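Local coordinates for protein oxidoreductase (Azotobacter vinelandii, PDB 7D5M) that binds NAD+ and, as a homologue of inositol dehydrogenase, probably oxidises a sugar or polyol substrate with that cofactor, at residues 12-17 / 31-36; 66-69 / 73-76; 304-309 / 325-330; 318-323 / 329-334. All blocks are in the same frame, centred on the assembly; numbering follows the deposited sequence.

Contacts 1 and 2 come first along the chain, in the nucleotide-binding domain; contacts 3 and 4 follow in the C-terminal alpha/beta domain, with their segments interleaved. Contact 1 joins strand 12-16 to helix 26-34 at the start of the Rossmann fold. Contact 2 has its centre about 16 Å away, and V17 and A15 of contact 1 touch L74 of contact 2. Contacts 3 and 4 have centres about 7 Å apart and share L329 and F330 at the start of helix 329-349. That helix packs on helix 26-34. Just after helix 26-34, R35 forms a salt bridge with E331 and D36 one with R320. Contacts 1 and 4 thus meet at the domain interface, and contacts 1, 3 and 4 also touch a second subunit.

Contact 1. Residues 12-17 / 31-36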
loop_
_atom_site.group_PDB
_atom_site.type_symbol
_atom_site.label_atom_id
_atom_site.label_comp_id
_atom_site.label_asym_id
_atom_site.label_seq_id
_atom_site.Cartn_x
_atom_site.Cartn_y
_atom_site.Cartn_z
ATOM N N ILE A 12 28.471 7.512 30.296
ATOM C CA ILE A 12 29.855 7.325 29.775
ATOM C C ILE A 12 30.376 8.705 29.350
ATOM O O ILE A 12 29.691 9.404 28.570
ATOM C CB ILE A 12 29.889 6.324 28.602
ATOM C CG1 ILE A 12 29.302 4.945 28.939
ATOM C CG2 ILE A 12 31.302 6.212 28.041
ATOM C CD1 ILE A 12 30.033 4.171 29.999
ATOM N N ARG A 13 31.556 9.098 29.817
ATOM C CA ARG A 13 32.188 10.368 29.385
ATOM C C ARG A 13 32.644 10.187 27.932
ATOM O O ARG A 13 33.384 9.219 27.649
ATOM C CB ARG A 13 33.311 10.753 30.353
ATOM C CG ARG A 13 32.818 11.020 31.769
ATOM C CD ARG A 13 33.919 11.520 32.687
ATOM N NE ARG A 13 35.086 10.651 32.739
ATOM C CZ ARG A 13 35.275 9.637 33.587
ATOM N NH1 ARG A 13 34.358 9.312 34.482
ATOM N NH2 ARG A 13 36.386 8.932 33.523
ATOM N N TRP A 14 32.192 11.065 27.043
ATOM C CA TRP A 14 32.152 10.781 25.587
ATOM C C TRP A 14 32.640 11.962 24.747
ATOM O O TRP A 14 32.398 13.133 25.096
ATOM C CB TRP A 14 30.725 10.350 25.236
ATOM C CG TRP A 14 30.464 9.958 23.817
ATOM C CD1 TRP A 14 31.004 8.918 23.113
ATOM C CD2 TRP A 14 29.478 10.558 22.961
ATOM N NE1 TRP A 14 30.446 8.864 21.859
ATOM C CE2 TRP A 14 29.502 9.856 21.742
ATOM C CE3 TRP A 14 28.602 11.641 23.103
ATOM C CZ2 TRP A 14 28.680 10.214 20.670
ATOM C CZ3 TRP A 14 27.786 11.986 22.048
ATOM C CH2 TRP A 14 27.824 11.275 20.853
ATOM N N ALA A 15 33.274 11.632 23.623
ATOM C CA ALA A 15 33.711 12.570 22.578
ATOM C C ALA A 15 33.259 12.057 21.212
ATOM O O ALA A 15 33.028 10.834 21.036
ATOM C CB ALA A 15 35.206 12.722 22.612
ATOM N N MET A 16 33.184 12.976 20.261
ATOM C CA MET A 16 33.072 12.647 18.826
ATOM C C MET A 16 34.331 13.126 18.114
ATOM O O MET A 16 34.913 14.150 18.528
ATOM C CB MET A 16 31.834 13.290 18.206
ATOM C CG MET A 16 30.563 12.622 18.661
ATOM S SD MET A 16 29.184 13.086 17.589
ATOM C CE MET A 16 29.568 12.128 16.125
ATOM N N VAL A 17 34.750 12.364 17.111
ATOM C CA VAL A 17 35.685 12.836 16.056
ATOM C C VAL A 17 34.883 12.879 14.762
ATOM O O VAL A 17 34.314 11.836 14.384
ATOM C CB VAL A 17 36.929 11.940 15.936
ATOM C CG1 VAL A 17 37.930 12.524 14.952
ATOM C CG2 VAL A 17 37.587 11.716 17.283
ATOM N N SER A 31 22.041 12.424 19.107
ATOM C CA SER A 31 20.623 12.212 19.490
ATOM C C SER A 31 20.501 10.879 20.238
ATOM O O SER A 31 19.887 10.845 21.316
ATOM C CB SER A 31 19.727 12.295 18.286
ATOM O OG SER A 31 18.370 12.406 18.689
ATOM N N ALA A 32 21.098 9.817 19.701
ATOM C CA ALA A 32 21.014 8.446 20.248
ATOM C C ALA A 32 21.884 8.316 21.509
ATOM O O ALA A 32 21.437 7.671 22.469
ATOM C CB ALA A 32 21.432 7.453 19.190
ATOM N N ALA A 33 23.093 8.871 21.492
ATOM C CA ALA A 33 24.081 8.708 22.588
ATOM C C ALA A 33 23.623 9.456 23.854
ATOM O O ALA A 33 23.754 8.905 24.973
ATOM C CB ALA A 33 25.432 9.171 22.123
ATOM N N LEU A 34 23.059 10.653 23.699
ATOM C CA LEU A 34 22.731 11.534 24.851
ATOM C C LEU A 34 21.403 11.099 25.473
ATOM O O LEU A 34 21.135 11.445 26.635
ATOM C CB LEU A 34 22.703 12.981 24.370
ATOM C CG LEU A 34 24.029 13.503 23.821
ATOM C CD1 LEU A 34 23.850 14.907 23.280
ATOM C CD2 LEU A 34 25.118 13.476 24.883
ATOM N N ARG A 35 20.617 10.327 24.736
ATOM C CA ARG A 35 19.274 9.901 25.176
ATOM C C ARG A 35 19.392 8.994 26.403
ATOM O O ARG A 35 20.322 8.153 26.459
ATOM C CB ARG A 35 18.555 9.188 24.037
ATOM C CG ARG A 35 17.050 9.120 24.235
ATOM C CD ARG A 35 16.449 8.449 23.024
ATOM N NE ARG A 35 15.010 8.606 22.949
ATOM C CZ ARG A 35 14.281 8.263 21.895
ATOM N NH1 ARG A 35 14.857 7.678 20.860
ATOM N NH2 ARG A 35 12.972 8.436 21.912
ATOM N N ASP A 36 18.491 9.178 27.374
ATOM C CA ASP A 36 18.298 8.223 28.500
ATOM C C ASP A 36 19.580 8.084 29.328
ATOM O O ASP A 36 19.816 6.994 29.869
ATOM C CB ASP A 36 17.860 6.843 28.005
ATOM C CG ASP A 36 16.649 6.876 27.094
ATOM O OD1 ASP A 36 15.819 7.788 27.263
ATOM O OD2 ASP A 36 16.552 5.988 26.217
#
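This is a buried apolar contact between strand and helix, W14 against A33, in the first beta-alpha-beta unit of the Rossmann fold. W14 lies on strand 12-16 and A33 on the last turn of helix 26-34, which leads on to strand 39-45. The methyl group of A33 sits over one face of the indole. Its CB lies 3.7 Å from the centroid of the six-membered ring and 21° off the ring normal, a CH-pi contact. It is displaced toward the rim, so its nearest ring atom is CH2, with W14 CH2 to A33 CB at 3.4 Å. The W14 side chain turns its CG anti to the backbone N (chi1 -178°), which carries the benzo part of the indole to the helix. L34 adds a looser touch. Its side chain crosses that of W14 at about a right angle, and L34 CD2 comes 4.2 Å from W14 CZ3. The pyrrole nitrogen is used elsewhere: W14 NE1 is hydrogen-bonded to S89 OG. F39 of the neighbouring strand also meets the indole, with the planes at about 55°. The CA atoms of W14 and A33 are 8.9 Å apart, and the indole spans most of that gap. The contact itself is therefore dispersion and CH-pi attraction, while the bond to S89 satisfies the buried N-H and fixes how the indole is turned.

Contact 2. Residues 66-69 / 73-76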
loop_
_atom_site.group_PDB
_atom_site.type_symbol
_atom_site.label_atom_id
_atom_site.label_comp_id
_atom_site.label_asym_id
_atom_site.label_seq_id
_atom_site.Cartn_x
_atom_site.Cartn_y
_atom_site.Cartn_z
ATOM N N ARG A 66 37.895 21.936 25.514
ATOM C CA ARG A 66 37.800 20.476 25.235
ATOM C C ARG A 66 37.281 20.249 23.810
ATOM O O ARG A 66 36.890 19.111 23.502
ATOM C CB ARG A 66 36.912 19.786 26.274
ATOM C CG ARG A 66 37.427 19.915 27.698
ATOM C CD ARG A 66 36.528 19.216 28.688
ATOM N NE ARG A 66 36.858 17.810 28.882
ATOM C CZ ARG A 66 36.245 17.016 29.756
ATOM N NH1 ARG A 66 35.273 17.502 30.508
ATOM N NH2 ARG A 66 36.591 15.747 29.876
ATOM N N CYS A 67 37.272 21.295 22.984
ATOM C CA CYS A 67 37.128 21.198 21.511
ATOM C C CYS A 67 38.539 21.222 20.927
ATOM O O CYS A 67 39.101 22.324 20.776
ATOM C CB CYS A 67 36.300 22.331 20.925
ATOM S SG CYS A 67 34.615 22.400 21.590
ATOM N N TYR A 68 39.103 20.049 20.670
ATOM C CA TYR A 68 40.511 19.882 20.236
ATOM C C TYR A 68 40.590 19.891 18.717
ATOM O O TYR A 68 39.621 19.559 18.033
ATOM C CB TYR A 68 41.077 18.594 20.819
ATOM C CG TYR A 68 40.961 18.484 22.317
ATOM C CD1 TYR A 68 41.923 19.029 23.156
ATOM C CD2 TYR A 68 39.897 17.818 22.905
ATOM C CE1 TYR A 68 41.829 18.926 24.533
ATOM C CE2 TYR A 68 39.796 17.697 24.283
ATOM C CZ TYR A 68 40.778 18.230 25.099
ATOM O OH TYR A 68 40.685 18.105 26.454
ATOM N N PRO A 69 41.747 20.282 18.138
ATOM C CA PRO A 69 41.882 20.354 16.682
ATOM C C PRO A 69 41.958 19.005 15.961
ATOM O O PRO A 69 41.753 18.983 14.755
ATOM C CB PRO A 69 43.201 21.126 16.495
ATOM C CG PRO A 69 43.974 20.810 17.742
ATOM C CD PRO A 69 42.927 20.814 18.838
ATOM N N THR A 73 45.337 14.866 19.736
ATOM C CA THR A 73 45.322 15.862 20.837
ATOM C C THR A 73 44.157 15.549 21.774
ATOM O O THR A 73 44.348 15.569 22.999
ATOM C CB THR A 73 45.226 17.294 20.311
ATOM O OG1 THR A 73 46.307 17.421 19.385
ATOM C CG2 THR A 73 45.293 18.309 21.431
ATOM N N LEU A 74 42.979 15.272 21.211
ATOM C CA LEU A 74 41.805 14.874 22.021
ATOM C C LEU A 74 42.215 13.757 22.988
ATOM O O LEU A 74 42.006 13.929 24.199
ATOM C CB LEU A 74 40.684 14.423 21.087
ATOM C CG LEU A 74 39.539 13.663 21.748
ATOM C CD1 LEU A 74 38.691 14.580 22.615
ATOM C CD2 LEU A 74 38.689 12.994 20.681
ATOM N N PHE A 75 42.787 12.659 22.484
ATOM C CA PHE A 75 43.103 11.463 23.309
ATOM C C PHE A 75 44.198 11.828 24.318
ATOM O O PHE A 75 44.034 11.483 25.497
ATOM C CB PHE A 75 43.481 10.255 22.449
ATOM C CG PHE A 75 42.431 9.846 21.446
ATOM C CD1 PHE A 75 41.099 10.197 21.621
ATOM C CD2 PHE A 75 42.772 9.104 20.327
ATOM C CE1 PHE A 75 40.141 9.826 20.690
ATOM C CE2 PHE A 75 41.810 8.733 19.399
ATOM C CZ PHE A 75 40.499 9.102 19.577
ATOM N N GLU A 76 45.247 12.537 23.891
ATOM C CA GLU A 76 46.411 12.859 24.767
ATOM C C GLU A 76 45.967 13.808 25.888
ATOM O O GLU A 76 46.311 13.527 27.052
ATOM C CB GLU A 76 47.574 13.453 23.962
ATOM C CG GLU A 76 48.727 13.938 24.836
ATOM C CD GLU A 76 49.926 14.517 24.094
ATOM O OE1 GLU A 76 49.745 15.010 22.950
ATOM O OE2 GLU A 76 51.049 14.473 24.665
#
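Y68 packs against T73 and L74 where a loop of the Rossmann domain turns into helix 71-78. Its CB starts the contact over the helix backbone, 3.8 Å from L74 N. The side chain has CG anti to the carbonyl carbon (chi1 -55°), and this sets one ring face against the backbone of L74. CG then lies close to L74 CA. That alpha carbon stands over one face of the ring, 4.0 Å from the Y68 centroid and 28° off its normal, so the backbone C-H of L74 makes a CH-pi contact. The two CD carbons meet different residues. Y68 CD1 meets the methyl T73 CG2 at 3.9 Å, and Y68 CD2 meets the methyl L74 CD1 at 3.5 Å. CE2 continues along the same leucine branch, with Y68 CE2 to L74 CD1 at 3.7 Å. The tyrosine and leucine side chains cross at about a right angle. At the tip, the hydroxyl passes beyond the two segments and is hydrogen-bonded to E78 OE2, which ties the far end of the ring to the end of the same helix. E78 also forms a salt bridge with R66. T73 turns its CG2 to the tyrosine, while its OG1 is hydrogen-bonded to D70 OD1. That methyl also reaches the proline ring next to Y68, where T73 CG2 lies 4.3 Å from P69 CD.

Contact 3. Residues 304-309 / 325-330; sequences LERGMG and HPEGLF
R306 and E327 lie with their flat groups stacked, just beyond strand 301-305, outermost in the mixed sheet of the C-terminal alpha/beta domain within this chain. R306 is the second residue of a type II beta turn from E305 to M308. E327 lies in the loop that runs into helix 329-349, where G328 is the N-cap. The two side chains cross at about a right angle, yet the guanidinium and carboxylate planes are only 8° apart. E327 OE2 sits over one face of the guanidinium, displaced toward the rim, and R306 NH1 to E327 OE2 measures 3.4 Å. The oxygen is well out of the guanidinium plane, so this salt bridge rests on charge alone and no N-H points at it. The arginine spends its N-H groups around the edge instead. R306 NH2 donates to the backbone carbonyl H325 O at 2.8 Å with an N-H...O angle of 149°. The donor lies in the carbonyl plane, while the oxygen is 19° out of the guanidinium plane. The bend of the arginine chain at chi3 turns the guanidinium to this position. NH1 also pairs with D319 OD1 and bonds I321 O, and NH2 reaches G322 O. The carboxylate is held too, because E327 OE2 accepts from R320 N and E327 OE1 from Q148 NE2. These partners hold both stacked groups in place, and the carboxylates of E327 and D319 would be expected to balance the buried arginine charge. A water joins the remaining edge to the loop: R306 NE donates to it at 2.8 Å, and it donates to H325 O at 3.0 Å.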
loop_
_atom_site.group_PDB
_atom_site.type_symbol
_atom_site.label_atom_id
_atom_site.label_comp_id
_atom_site.label_asym_id
_atom_site.label_seq_id
_atom_site.Cartn_x
_atom_site.Cartn_y
_atom_site.Cartn_z
ATOM N N LEU A 304 2.935 -7.935 11.005
ATOM C CA LEU A 304 3.248 -7.852 12.447
ATOM C C LEU A 304 3.598 -6.398 12.752
ATOM O O LEU A 304 4.362 -5.803 11.973
ATOM C CB LEU A 304 4.421 -8.768 12.791
ATOM C CG LEU A 304 4.344 -10.195 12.265
ATOM C CD1 LEU A 304 5.465 -11.031 12.856
ATOM C CD2 LEU A 304 3.009 -10.837 12.566
ATOM N N GLU A 305 3.070 -5.874 13.852
ATOM C CA GLU A 305 3.214 -4.458 14.257
ATOM C C GLU A 305 4.105 -4.359 15.489
ATOM O O GLU A 305 3.902 -5.137 16.438
ATOM C CB GLU A 305 1.842 -3.858 14.552
ATOM C CG GLU A 305 1.059 -3.540 13.295
ATOM C CD GLU A 305 1.272 -2.153 12.713
ATOM O OE1 GLU A 305 1.988 -1.344 13.333
ATOM O OE2 GLU A 305 0.701 -1.885 11.624
ATOM N N ARG A 306 5.015 -3.389 15.479
ATOM C CA ARG A 306 5.829 -3.007 16.657
ATOM C C ARG A 306 4.911 -2.840 17.866
ATOM O O ARG A 306 3.835 -2.191 17.737
ATOM C CB ARG A 306 6.548 -1.686 16.397
ATOM C CG ARG A 306 7.565 -1.298 17.456
ATOM C CD ARG A 306 7.891 0.185 17.365
ATOM N NE ARG A 306 6.754 1.050 17.644
ATOM C CZ ARG A 306 6.225 1.271 18.848
ATOM N NH1 ARG A 306 6.716 0.669 19.925
ATOM N NH2 ARG A 306 5.196 2.092 18.971
ATOM N N GLY A 307 5.324 -3.370 19.016
ATOM C CA GLY A 307 4.660 -3.085 20.301
ATOM C C GLY A 307 3.495 -4.014 20.617
ATOM O O GLY A 307 2.909 -3.855 21.703
ATOM N N MET A 308 3.163 -4.975 19.757
ATOM C CA MET A 308 1.977 -5.841 19.993
ATOM C C MET A 308 2.356 -7.070 20.829
ATOM O O MET A 308 3.475 -7.586 20.694
ATOM C CB MET A 308 1.323 -6.268 18.681
ATOM C CG MET A 308 0.619 -5.122 17.982
ATOM S SD MET A 308 -0.726 -4.376 18.939
ATOM C CE MET A 308 -2.006 -5.602 18.677
ATOM N N GLY A 309 1.406 -7.540 21.639
ATOM C CA GLY A 309 1.622 -8.624 22.619
ATOM C C GLY A 309 1.933 -9.976 21.994
ATOM O O GLY A 309 2.483 -10.839 22.704
ATOM N N HIS A 325 1.752 4.157 17.580
ATOM C CA HIS A 325 2.561 5.399 17.502
ATOM C C HIS A 325 3.833 5.059 16.732
ATOM O O HIS A 325 4.548 4.142 17.134
ATOM C CB HIS A 325 2.906 5.952 18.886
ATOM C CG HIS A 325 1.744 6.196 19.786
ATOM N ND1 HIS A 325 1.241 5.222 20.626
ATOM C CD2 HIS A 325 1.023 7.311 20.021
ATOM C CE1 HIS A 325 0.225 5.723 21.311
ATOM N NE2 HIS A 325 0.092 7.009 20.975
ATOM N N PRO A 326 4.168 5.756 15.621
ATOM C CA PRO A 326 5.337 5.382 14.829
ATOM C C PRO A 326 6.655 5.778 15.500
ATOM O O PRO A 326 6.865 6.951 15.765
ATOM C CB PRO A 326 5.176 6.167 13.521
ATOM C CG PRO A 326 4.352 7.365 13.918
ATOM C CD PRO A 326 3.428 6.878 15.019
ATOM N N GLU A 327 7.500 4.782 15.778
ATOM C CA GLU A 327 8.927 5.020 16.087
ATOM C C GLU A 327 9.681 5.151 14.756
ATOM O O GLU A 327 9.101 4.854 13.673
ATOM C CB GLU A 327 9.464 3.916 16.993
ATOM C CG GLU A 327 8.869 3.987 18.389
ATOM C CD GLU A 327 9.492 3.064 19.420
ATOM O OE1 GLU A 327 10.472 2.360 19.090
ATOM O OE2 GLU A 327 8.999 3.085 20.573
ATOM N N GLY A 328 10.914 5.635 14.816
ATOM C CA GLY A 328 11.713 5.856 13.600
ATOM C C GLY A 328 13.159 5.467 13.803
ATOM O O GLY A 328 13.484 4.803 14.803
ATOM N N LEU A 329 14.015 5.875 12.882
ATOM C CA LEU A 329 15.433 5.442 12.887
ATOM C C LEU A 329 16.153 6.000 14.125
ATOM O O LEU A 329 17.138 5.388 14.548
ATOM C CB LEU A 329 16.095 5.894 11.583
ATOM C CG LEU A 329 17.548 5.449 11.386
ATOM C CD1 LEU A 329 17.669 3.937 11.383
ATOM C CD2 LEU A 329 18.107 6.011 10.085
ATOM N N PHE A 330 15.691 7.101 14.719
ATOM C CA PHE A 330 16.340 7.645 15.945
ATOM C C PHE A 330 16.174 6.654 17.103
ATOM O O PHE A 330 17.114 6.500 17.906
ATOM C CB PHE A 330 15.850 9.052 16.282
ATOM C CG PHE A 330 16.406 10.093 15.345
ATOM C CD1 PHE A 330 17.613 10.719 15.608
ATOM C CD2 PHE A 330 15.727 10.427 14.181
ATOM C CE1 PHE A 330 18.123 11.674 14.738
ATOM C CE2 PHE A 330 16.245 11.376 13.308
ATOM C CZ PHE A 330 17.448 11.986 13.585
HETATM O O HOH W 1 4.836 1.596 15.671
#

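Contact 4. Residues 318-323 / 329-334; sequences DDRIGA and LFEAWS. With NAD (nicotinamide-adenine-dinucleotide), chain B.
F330 O is gripped twice within the first turns of helix 329-349, by S334 OG at 2.7 Å and by S334 N at 2.9 Å. The two donors arrive from opposite faces of the carbonyl plane. The hydroxyl is thus turned back to the helix backbone, and S334 CB sits over one face of the R320 guanidinium. S334 CB lies 3.4 Å from R320 NH2, toward the rim of the group. R320 comes from the loop before the helix with its chain extended from CG to NE, so its aliphatic part runs up to E331. There R320 CD meets E331 CG at 3.6 Å, and the two side chains cross at a slant. The charges of this pair do not meet. E331 bends at chi2 (64°), and its OE1 forms a salt bridge with R35 of the nucleotide-binding domain, while R320 NH1 pairs with D36. A water lies in the guanidinium plane at its edge and accepts from R320 NH2 at 2.9 Å. On the same helix, W333 belongs to the NAD pocket: its CZ2 lies 3.6 Å from the carboxamide oxygen O7N of NAD. The direct contact is van der Waals packing, while the salt bridges to R35 and D36 link the two domains and probably favour their association.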
loop_
_atom_site.group_PDB
_atom_site.type_symbol
_atom_site.label_atom_id
_atom_site.label_comp_id
_atom_site.label_asym_id
_atom_site.label_seq_id
_atom_site.Cartn_x
_atom_site.Cartn_y
_atom_site.Cartn_z
ATOM N N ASP A 318 12.431 -2.814 23.887
ATOM C CA ASP A 318 12.881 -1.437 23.565
ATOM C C ASP A 318 11.710 -0.519 23.193
ATOM O O ASP A 318 11.985 0.641 22.854
ATOM C CB ASP A 318 13.952 -1.454 22.473
ATOM C CG ASP A 318 15.271 -2.057 22.920
ATOM O OD1 ASP A 318 15.470 -2.207 24.154
ATOM O OD2 ASP A 318 16.085 -2.379 22.038
ATOM N N ASP A 319 10.451 -0.949 23.330
ATOM C CA ASP A 319 9.303 -0.059 23.024
ATOM C C ASP A 319 9.367 1.169 23.939
ATOM O O ASP A 319 9.468 0.988 25.162
ATOM C CB ASP A 319 7.962 -0.775 23.144
ATOM C CG ASP A 319 7.734 -1.824 22.070
ATOM O OD1 ASP A 319 8.263 -1.657 20.945
ATOM O OD2 ASP A 319 7.025 -2.804 22.368
ATOM N N ARG A 320 9.336 2.371 23.352
ATOM C CA ARG A 320 9.386 3.661 24.096
ATOM C C ARG A 320 7.996 4.298 24.134
ATOM O O ARG A 320 7.777 5.211 24.946
ATOM C CB ARG A 320 10.402 4.598 23.443
ATOM C CG ARG A 320 11.830 4.079 23.527
ATOM C CD ARG A 320 12.740 4.641 22.451
ATOM N NE ARG A 320 14.024 3.966 22.488
ATOM C CZ ARG A 320 15.046 4.300 23.273
ATOM N NH1 ARG A 320 14.967 5.358 24.067
ATOM N NH2 ARG A 320 16.163 3.599 23.240
ATOM N N ILE A 321 7.082 3.815 23.295
ATOM C CA ILE A 321 5.662 4.245 23.316
ATOM C C ILE A 321 4.801 3.100 22.772
ATOM O O ILE A 321 5.338 2.222 22.087
ATOM C CB ILE A 321 5.501 5.563 22.534
ATOM C CG1 ILE A 321 4.151 6.230 22.815
ATOM C CG2 ILE A 321 5.767 5.321 21.055
ATOM C CD1 ILE A 321 4.062 7.680 22.411
ATOM N N GLY A 322 3.514 3.121 23.102
ATOM C CA GLY A 322 2.546 2.070 22.753
ATOM C C GLY A 322 2.444 1.833 21.260
ATOM O O GLY A 322 2.688 2.772 20.465
ATOM N N ALA A 323 2.085 0.604 20.892
ATOM C CA ALA A 323 1.806 0.161 19.511
ATOM C C ALA A 323 0.911 1.185 18.808
ATOM O O ALA A 323 0.016 1.752 19.476
ATOM C CB ALA A 323 1.146 -1.193 19.543
ATOM N N LEU A 329 14.015 5.875 12.882
ATOM C CA LEU A 329 15.433 5.442 12.887
ATOM C C LEU A 329 16.153 6.000 14.125
ATOM O O LEU A 329 17.138 5.388 14.548
ATOM C CB LEU A 329 16.095 5.894 11.583
ATOM C CG LEU A 329 17.548 5.449 11.386
ATOM C CD1 LEU A 329 17.669 3.937 11.383
ATOM C CD2 LEU A 329 18.107 6.011 10.085
ATOM N N PHE A 330 15.691 7.101 14.719
ATOM C CA PHE A 330 16.340 7.645 15.945
ATOM C C PHE A 330 16.174 6.654 17.103
ATOM O O PHE A 330 17.114 6.500 17.906
ATOM C CB PHE A 330 15.850 9.052 16.282
ATOM C CG PHE A 330 16.406 10.093 15.345
ATOM C CD1 PHE A 330 17.613 10.719 15.608
ATOM C CD2 PHE A 330 15.727 10.427 14.181
ATOM C CE1 PHE A 330 18.123 11.674 14.738
ATOM C CE2 PHE A 330 16.245 11.376 13.308
ATOM C CZ PHE A 330 17.448 11.986 13.585
ATOM N N GLU A 331 15.034 5.973 17.172
ATOM C CA GLU A 331 14.800 4.945 18.219
ATOM C C GLU A 331 15.749 3.767 17.976
ATOM O O GLU A 331 16.366 3.296 18.937
ATOM C CB GLU A 331 13.340 4.498 18.239
ATOM C CG GLU A 331 12.446 5.485 18.964
ATOM C CD GLU A 331 12.343 6.854 18.315
ATOM O OE1 GLU A 331 12.839 7.845 18.923
ATOM O OE2 GLU A 331 11.798 6.932 17.200
ATOM N N ALA A 332 15.840 3.300 16.735
ATOM C CA ALA A 332 16.756 2.202 16.346
ATOM C C ALA A 332 18.176 2.563 16.809
ATOM O O ALA A 332 18.847 1.732 17.464
ATOM C CB ALA A 332 16.695 1.965 14.858
ATOM N N TRP A 333 18.639 3.769 16.496
ATOM C CA TRP A 333 20.015 4.184 16.882
ATOM C C TRP A 333 20.140 4.287 18.403
ATOM O O TRP A 333 21.217 3.932 18.931
ATOM C CB TRP A 333 20.406 5.497 16.223
ATOM C CG TRP A 333 20.914 5.341 14.832
ATOM C CD1 TRP A 333 20.267 4.841 13.738
ATOM C CD2 TRP A 333 22.217 5.741 14.389
ATOM N NE1 TRP A 333 21.088 4.898 12.643
ATOM C CE2 TRP A 333 22.287 5.448 13.014
ATOM C CE3 TRP A 333 23.326 6.309 15.030
ATOM C CZ2 TRP A 333 23.436 5.702 12.265
ATOM C CZ3 TRP A 333 24.455 6.566 14.285
ATOM C CH2 TRP A 333 24.508 6.250 12.922
ATOM N N SER A 334 19.107 4.791 19.075
ATOM C CA SER A 334 19.066 4.891 20.561
ATOM C C SER A 334 19.156 3.492 21.182
ATOM O O SER A 334 19.827 3.344 22.222
ATOM C CB SER A 334 17.851 5.629 21.043
ATOM O OG SER A 334 17.823 6.946 20.511
HETATM P PA NAD B . 30.205 14.150 5.935
HETATM O O1A NAD B . 31.222 14.487 4.889
HETATM O O2A NAD B . 28.795 14.633 5.810
HETATM O O5B NAD B . 30.784 14.592 7.367
HETATM C C5B NAD B . 32.202 14.491 7.705
HETATM C C4B NAD B . 32.426 15.264 8.983
HETATM O O4B NAD B . 33.704 14.905 9.569
HETATM C C3B NAD B . 32.474 16.789 8.822
HETATM O O3B NAD B . 31.941 17.408 9.984
HETATM C C2B NAD B . 33.978 17.042 8.670
HETATM O O2B NAD B . 34.386 18.358 8.968
HETATM C C1B NAD B . 34.498 16.065 9.714
HETATM N N9A NAD B . 35.887 15.666 9.548
HETATM C C8A NAD B . 36.484 15.257 8.384
HETATM N N7A NAD B . 37.730 14.887 8.545
HETATM C C5A NAD B . 37.965 15.041 9.902
HETATM C C6A NAD B . 39.104 14.795 10.695
HETATM N N6A NAD B . 40.248 14.300 10.216
HETATM N N1A NAD B . 39.001 15.044 12.024
HETATM C C2A NAD B . 37.844 15.535 12.494
HETATM N N3A NAD B . 36.705 15.790 11.847
HETATM C C4A NAD B . 36.833 15.520 10.536
HETATM O O3 NAD B . 30.122 12.542 6.100
HETATM P PN NAD B . 28.893 11.627 6.633
HETATM O O1N NAD B . 27.935 11.362 5.506
HETATM O O2N NAD B . 28.363 12.228 7.901
HETATM O O5D NAD B . 29.633 10.242 6.952
HETATM C C5D NAD B . 30.675 10.148 7.925
HETATM C C4D NAD B . 30.849 8.682 8.214
HETATM O O4D NAD B . 29.576 8.140 8.650
HETATM C C3D NAD B . 31.260 7.844 6.997
HETATM O O3D NAD B . 32.121 6.799 7.411
HETATM C C2D NAD B . 29.921 7.305 6.479
HETATM O O2D NAD B . 30.049 6.091 5.755
HETATM C C1D NAD B . 29.186 7.070 7.800
HETATM N N1N NAD B . 27.695 7.076 7.693
HETATM C C2N NAD B . 26.982 6.025 8.231
HETATM C C3N NAD B . 25.593 5.970 8.106
HETATM C C7N NAD B . 24.872 4.872 8.858
HETATM O O7N NAD B . 25.482 4.250 9.735
HETATM N N7N NAD B . 23.596 4.652 8.556
HETATM C C4N NAD B . 24.946 6.929 7.319
HETATM C C5N NAD B . 25.685 7.975 6.768
HETATM C C6N NAD B . 27.017 8.101 7.096
HETATM O O HOH W 2 18.336 4.803 24.720
#